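Local coordinates for protein manganese-containing pseudocatalase (Thermus thermophilus, PDB 2V8T) that probably breaks down hydrogen peroxide to water and oxygen as a catalase, using two manganese ions bound in each subunit, at residues A[57-62]-A[241-247]; A[65-69]-A[233-237]. One frame throughout, in Å; residues are numbered along the deposited sequence. Where two conformers were deposited one is given.

Contact 1: A[57-62]-A[241-247]; sequences KPYYDL and YRDLGLI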
# COMPACT_ATOMS: atom_id res chain seq x y z
N LYS A 57 23.32 -2.31 29.12
CA LYS A 57 22.90 -3.72 29.13
C LYS A 57 21.58 -4.02 29.79
O LYS A 57 20.84 -4.83 29.25
CB LYS A 57 24.02 -4.61 29.70
CG LYS A 57 23.71 -6.09 29.62
CD LYS A 57 24.90 -6.93 30.03
CE LYS A 57 24.69 -8.40 29.86
NZ LYS A 57 23.49 -8.89 30.57
N PRO A 58 21.24 -3.45 30.95
CA PRO A 58 19.97 -3.86 31.52
C PRO A 58 18.79 -3.58 30.59
O PRO A 58 17.81 -4.37 30.52
CB PRO A 58 19.91 -2.99 32.80
CG PRO A 58 21.40 -2.76 33.16
CD PRO A 58 22.01 -2.55 31.82
N TYR A 59 18.87 -2.48 29.87
CA TYR A 59 17.80 -2.08 28.93
C TYR A 59 17.83 -2.91 27.68
O TYR A 59 16.77 -3.28 27.13
CB TYR A 59 17.96 -0.58 28.60
CG TYR A 59 17.98 0.27 29.85
CD1 TYR A 59 16.83 0.59 30.51
CD2 TYR A 59 19.19 0.69 30.39
CE1 TYR A 59 16.88 1.29 31.71
CE2 TYR A 59 19.25 1.39 31.59
CZ TYR A 59 18.07 1.70 32.24
OH TYR A 59 18.15 2.42 33.41
N TYR A 60 19.02 -3.24 27.19
CA TYR A 60 19.16 -4.16 26.05
C TYR A 60 18.58 -5.53 26.41
O TYR A 60 17.81 -6.11 25.62
CB TYR A 60 20.62 -4.27 25.67
CG TYR A 60 20.86 -5.31 24.59
CD1 TYR A 60 20.31 -5.18 23.32
CD2 TYR A 60 21.64 -6.43 24.85
CE1 TYR A 60 20.51 -6.14 22.36
CE2 TYR A 60 21.85 -7.38 23.89
CZ TYR A 60 21.31 -7.24 22.63
OH TYR A 60 21.52 -8.17 21.63
N ASP A 61 18.94 -6.06 27.57
CA ASP A 61 18.42 -7.36 27.96
C ASP A 61 16.91 -7.35 27.94
O ASP A 61 16.26 -8.30 27.49
CB ASP A 61 18.81 -7.70 29.47
CG ASP A 61 20.28 -8.18 29.65
OD1 ASP A 61 21.06 -8.19 28.65
OD2 ASP A 61 20.59 -8.55 30.81
N LEU A 62 16.32 -6.27 28.44
CA LEU A 62 14.86 -6.19 28.53
C LEU A 62 14.22 -6.27 27.13
O LEU A 62 13.31 -7.05 26.91
CB LEU A 62 14.48 -4.89 29.24
CG LEU A 62 13.03 -4.76 29.52
CD1 LEU A 62 12.53 -5.81 30.49
CD2 LEU A 62 12.72 -3.36 30.03
N TYR A 241 21.02 -12.55 28.92
CA TYR A 241 20.00 -11.65 29.45
C TYR A 241 19.71 -11.91 30.92
O TYR A 241 18.58 -11.95 31.36
CB TYR A 241 18.70 -11.66 28.60
CG TYR A 241 18.98 -11.65 27.12
CD1 TYR A 241 19.82 -10.73 26.50
CD2 TYR A 241 18.49 -12.67 26.32
CE1 TYR A 241 20.13 -10.79 25.15
CE2 TYR A 241 18.79 -12.74 24.96
CZ TYR A 241 19.64 -11.81 24.38
OH TYR A 241 19.91 -11.92 23.03
N ARG A 242 20.81 -12.03 31.68
CA ARG A 242 20.75 -12.35 33.08
C ARG A 242 20.58 -11.12 34.00
O ARG A 242 20.52 -11.32 35.24
CB ARG A 242 21.94 -13.17 33.50
CG ARG A 242 21.88 -14.62 32.92
CD ARG A 242 23.01 -15.44 33.41
NE ARG A 242 22.90 -16.85 33.04
CZ ARG A 242 22.11 -17.76 33.62
NH1 ARG A 242 21.28 -17.44 34.58
NH2 ARG A 242 22.12 -19.03 33.22
N ASP A 243 20.44 -9.91 33.44
CA ASP A 243 20.32 -8.69 34.26
C ASP A 243 18.91 -8.12 34.22
O ASP A 243 18.73 -6.95 34.55
CB ASP A 243 21.35 -7.67 33.84
CG ASP A 243 22.77 -8.15 34.05
OD1 ASP A 243 23.02 -8.84 35.05
OD2 ASP A 243 23.66 -7.81 33.23
N LEU A 244 17.91 -8.93 33.89
CA LEU A 244 16.55 -8.41 33.84
C LEU A 244 16.07 -7.86 35.17
O LEU A 244 15.26 -6.94 35.21
CB LEU A 244 15.58 -9.50 33.35
CG LEU A 244 15.81 -9.98 31.92
CD1 LEU A 244 15.03 -11.25 31.67
CD2 LEU A 244 15.43 -8.90 30.90
N GLY A 245 16.52 -8.48 36.27
CA GLY A 245 16.05 -8.07 37.61
C GLY A 245 16.56 -6.73 38.03
O GLY A 245 16.10 -6.23 39.05
N LEU A 246 17.46 -6.10 37.30
CA LEU A 246 17.88 -4.75 37.63
C LEU A 246 16.78 -3.72 37.37
O LEU A 246 16.76 -2.65 37.98
CB LEU A 246 19.16 -4.37 36.90
CG LEU A 246 20.37 -5.26 37.24
CD1 LEU A 246 21.58 -4.77 36.43
CD2 LEU A 246 20.62 -5.33 38.76
N ILE A 247 15.91 -4.04 36.39
CA ILE A 247 14.75 -3.21 36.06
C ILE A 247 13.48 -3.87 36.55
O ILE A 247 12.57 -3.21 37.07
CB ILE A 247 14.69 -2.92 34.54
CG1 ILE A 247 15.90 -2.13 34.08
CG2 ILE A 247 13.37 -2.22 34.18
CD1 ILE A 247 16.06 -2.11 32.55
O HOH W 1 23.59 -11.66 30.78
O HOH W 2 17.15 -4.93 33.57

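Contact 2: A[65-69]-A[233-237]; sequences NIATE and LYRFS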
# COMPACT_ATOMS: atom_id res chain seq x y z
N ASN A 65 14.89 -9.66 25.31
CA ASN A 65 14.15 -10.76 25.91
C ASN A 65 12.64 -10.66 25.64
O ASN A 65 12.00 -11.66 25.32
CB ASN A 65 14.42 -10.81 27.40
CG ASN A 65 13.77 -12.00 28.04
OD1 ASN A 65 14.15 -13.15 27.77
ND2 ASN A 65 12.78 -11.76 28.87
N ILE A 66 12.07 -9.46 25.78
CA ILE A 66 10.64 -9.31 25.49
C ILE A 66 10.38 -9.60 24.01
O ILE A 66 9.38 -10.25 23.68
CB ILE A 66 10.09 -7.98 25.98
CG1 ILE A 66 10.15 -7.92 27.51
CG2 ILE A 66 8.64 -7.79 25.50
CD1 ILE A 66 9.74 -6.56 28.09
N ALA A 67 11.29 -9.20 23.11
CA ALA A 67 11.13 -9.56 21.71
C ALA A 67 10.94 -11.07 21.56
O ALA A 67 10.13 -11.56 20.77
CB ALA A 67 12.34 -9.13 20.90
N THR A 68 11.78 -11.84 22.28
CA THR A 68 11.72 -13.30 22.20
C THR A 68 10.37 -13.82 22.68
O THR A 68 9.80 -14.73 22.10
CB THR A 68 12.88 -13.92 22.97
OG1 THR A 68 14.08 -13.31 22.54
CG2 THR A 68 12.96 -15.41 22.72
N GLU A 69 9.86 -13.26 23.80
CA GLU A 69 8.55 -13.67 24.26
C GLU A 69 7.48 -13.41 23.17
O GLU A 69 6.58 -14.23 22.96
CB GLU A 69 8.14 -12.95 25.56
CG GLU A 69 6.79 -13.47 26.01
CD GLU A 69 6.27 -13.02 27.36
OE1 GLU A 69 6.95 -12.24 28.08
OE2 GLU A 69 5.11 -13.43 27.67
N LEU A 233 8.53 -12.23 34.74
CA LEU A 233 9.25 -11.93 33.50
C LEU A 233 10.14 -13.13 33.26
O LEU A 233 11.11 -13.36 34.01
CB LEU A 233 10.05 -10.63 33.59
CG LEU A 233 10.62 -10.14 32.27
CD1 LEU A 233 9.51 -9.68 31.31
CD2 LEU A 233 11.59 -8.99 32.52
N TYR A 234 9.79 -13.98 32.30
CA TYR A 234 10.55 -15.17 31.97
C TYR A 234 11.78 -14.79 31.16
O TYR A 234 11.66 -14.00 30.20
CB TYR A 234 9.71 -16.14 31.17
CG TYR A 234 8.44 -16.58 31.85
CD1 TYR A 234 7.23 -15.91 31.62
CD2 TYR A 234 8.41 -17.63 32.74
CE1 TYR A 234 6.07 -16.26 32.27
CE2 TYR A 234 7.28 -18.00 33.40
CZ TYR A 234 6.09 -17.31 33.21
OH TYR A 234 4.93 -17.64 33.87
N ARG A 235 12.90 -15.40 31.48
CA ARG A 235 14.15 -15.24 30.74
C ARG A 235 14.18 -16.31 29.66
O ARG A 235 14.49 -17.49 29.93
CB ARG A 235 15.35 -15.33 31.69
CG ARG A 235 16.66 -15.02 31.00
CD ARG A 235 17.87 -15.13 31.96
NE ARG A 235 18.16 -16.51 32.35
CZ ARG A 235 18.89 -17.37 31.61
NH1 ARG A 235 19.55 -16.96 30.55
NH2 ARG A 235 18.96 -18.64 31.97
N PHE A 236 13.83 -15.92 28.42
CA PHE A 236 13.69 -16.84 27.31
C PHE A 236 15.07 -17.03 26.61
O PHE A 236 15.26 -16.70 25.46
CB PHE A 236 12.67 -16.32 26.29
CG PHE A 236 11.23 -16.47 26.72
CD1 PHE A 236 10.54 -17.65 26.41
CD2 PHE A 236 10.51 -15.45 27.34
CE1 PHE A 236 9.20 -17.81 26.72
CE2 PHE A 236 9.19 -15.62 27.66
CZ PHE A 236 8.52 -16.77 27.35
N SER A 237 16.02 -17.59 27.34
CA SER A 237 17.38 -17.77 26.83
C SER A 237 18.11 -18.83 27.62
O SER A 237 17.97 -18.85 28.85
CB SER A 237 18.17 -16.47 26.98
OG SER A 237 19.52 -16.61 26.58
O HOH W 3 15.31 -13.90 25.17
O HOH W 4 8.98 -12.76 29.88

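Contact 1: A[57-62]-A[241-247]
Lys57 reaches Asp243 because its chain, with CG anti to the backbone N, runs extended through its first three torsions and then bends at chi4 (-55°), which turns NZ in between two carboxylates. The CB of Asp243 points toward the helix, and the salt bridge from Lys57 NZ to Asp243 OD2 is 2.9 Å long; the ammonium group lies well above the carboxylate plane, 54° out of it. Asp61 was modelled in two conformers, and its contacts are described for one of them. Within the helix the same NZ approaches Asp61 OD2 from the syn side, also at 2.9 Å. Asp61 OD2 takes a second donor nearly head-on, the backbone Asp243 N at 3.0 Å with an N-H...O angle of 145°. The two carboxylates, their planes nearly parallel, come within 4.0 Å at Asp61 OD2 and Asp243 OD2, a closeness that the shared lysine probably makes tolerable. Water 1 joins Lys57 NZ to Arg242 N. Asp61, predicted to bind calcium, sets OD1 at the ring edge of Tyr241, 3.6 Å from CD1 of that residue.

Away from the charges, most side-chain contacts are apolar. Ile247 CD1 touches Tyr59 CD1 at 3.5 Å and also rests on Pro58, while Leu246 CD1 abuts Pro58 CG. Leu244 CD2 settles against the Leu62 backbone at CA, 3.6 Å away.

The N-terminal turns of helix 57-85 are thus fastened to the loop between strands 232-235 and 260-263. Asp6 of the second subunit is hydrogen-bonded to both Tyr60 and Tyr241, and Tyr298 of that subunit bonds Asp243. Leu62 and Tyr59 pack on helix 172-200, and Leu244 on strand 232-235.

Contact 2: A[65-69]-A[233-237]
Helix 65-69 and strand 233-235 run almost perpendicular, their axes at 94° and 8.9 Å apart at closest approach, with Asn65 facing Phe236, the centre of an inverse gamma turn, just where the strand gives way to loop. Asn65 bridges the two with both ends of its amide. Its ND2 donates to Tyr234 O at 2.8 Å, nearly straight at 172°, with the acceptor in the amide plane; its OD1 accepts from Phe236 N at 2.9 Å, in the carbonyl plane on a lone pair. One side chain thereby satisfies a backbone acceptor and a backbone donor two residues apart, and the paired bonds fix the rotation of the buried amide. Water 3 extends the grip by donating to Asn65 OD1 and Phe236 O.

The Phe236 ring packs against the helix at Glu69. Glu69 CA sits over one face, 4.3 Å from the ring centroid and 23° off its normal, which makes a CH-pi contact. With its CG anti to the backbone N, Glu69 runs past the rim, where its CB and CG each lie 3.6 Å from Phe236 CE2. Thr68 CG2 closes on Phe236 CB at 3.7 Å, with the Thr68 and Phe236 side chains running antiparallel alongside one another. Water 4 donates to both Glu69 OE1 and Tyr234 O, tying the carboxylate to the strand.

Glu69 continues to helix 172-200, bonding His188, a manganese ligand, and forming a salt bridge with Arg184. Strand 232-235 pairs in parallel with strand 260-263, while Ile66 packs against both helix 36-49 and helix 172-200.

In the fold
Contacts 1 and 2 follow one another along helix 57-85, their centres 10 Å apart, and contact 2 is nested in the chain loop that contact 1 closes. They touch directly: Leu244 CD1 of contact 1 lies 3.6 Å from Asn65 ND2 of contact 2, and Leu62 CD1 is 3.9 Å from Leu233 CD2. Contact 2 is nearer the dimanganese site, with the side chain of Ile66 about 5 Å from a manganese ion, against about 11 Å for that of Leu62. The predicted calcium ligands are divided between them, Asp61 in contact 1 and Ser237 in contact 2. Both contacts also meet the second subunit.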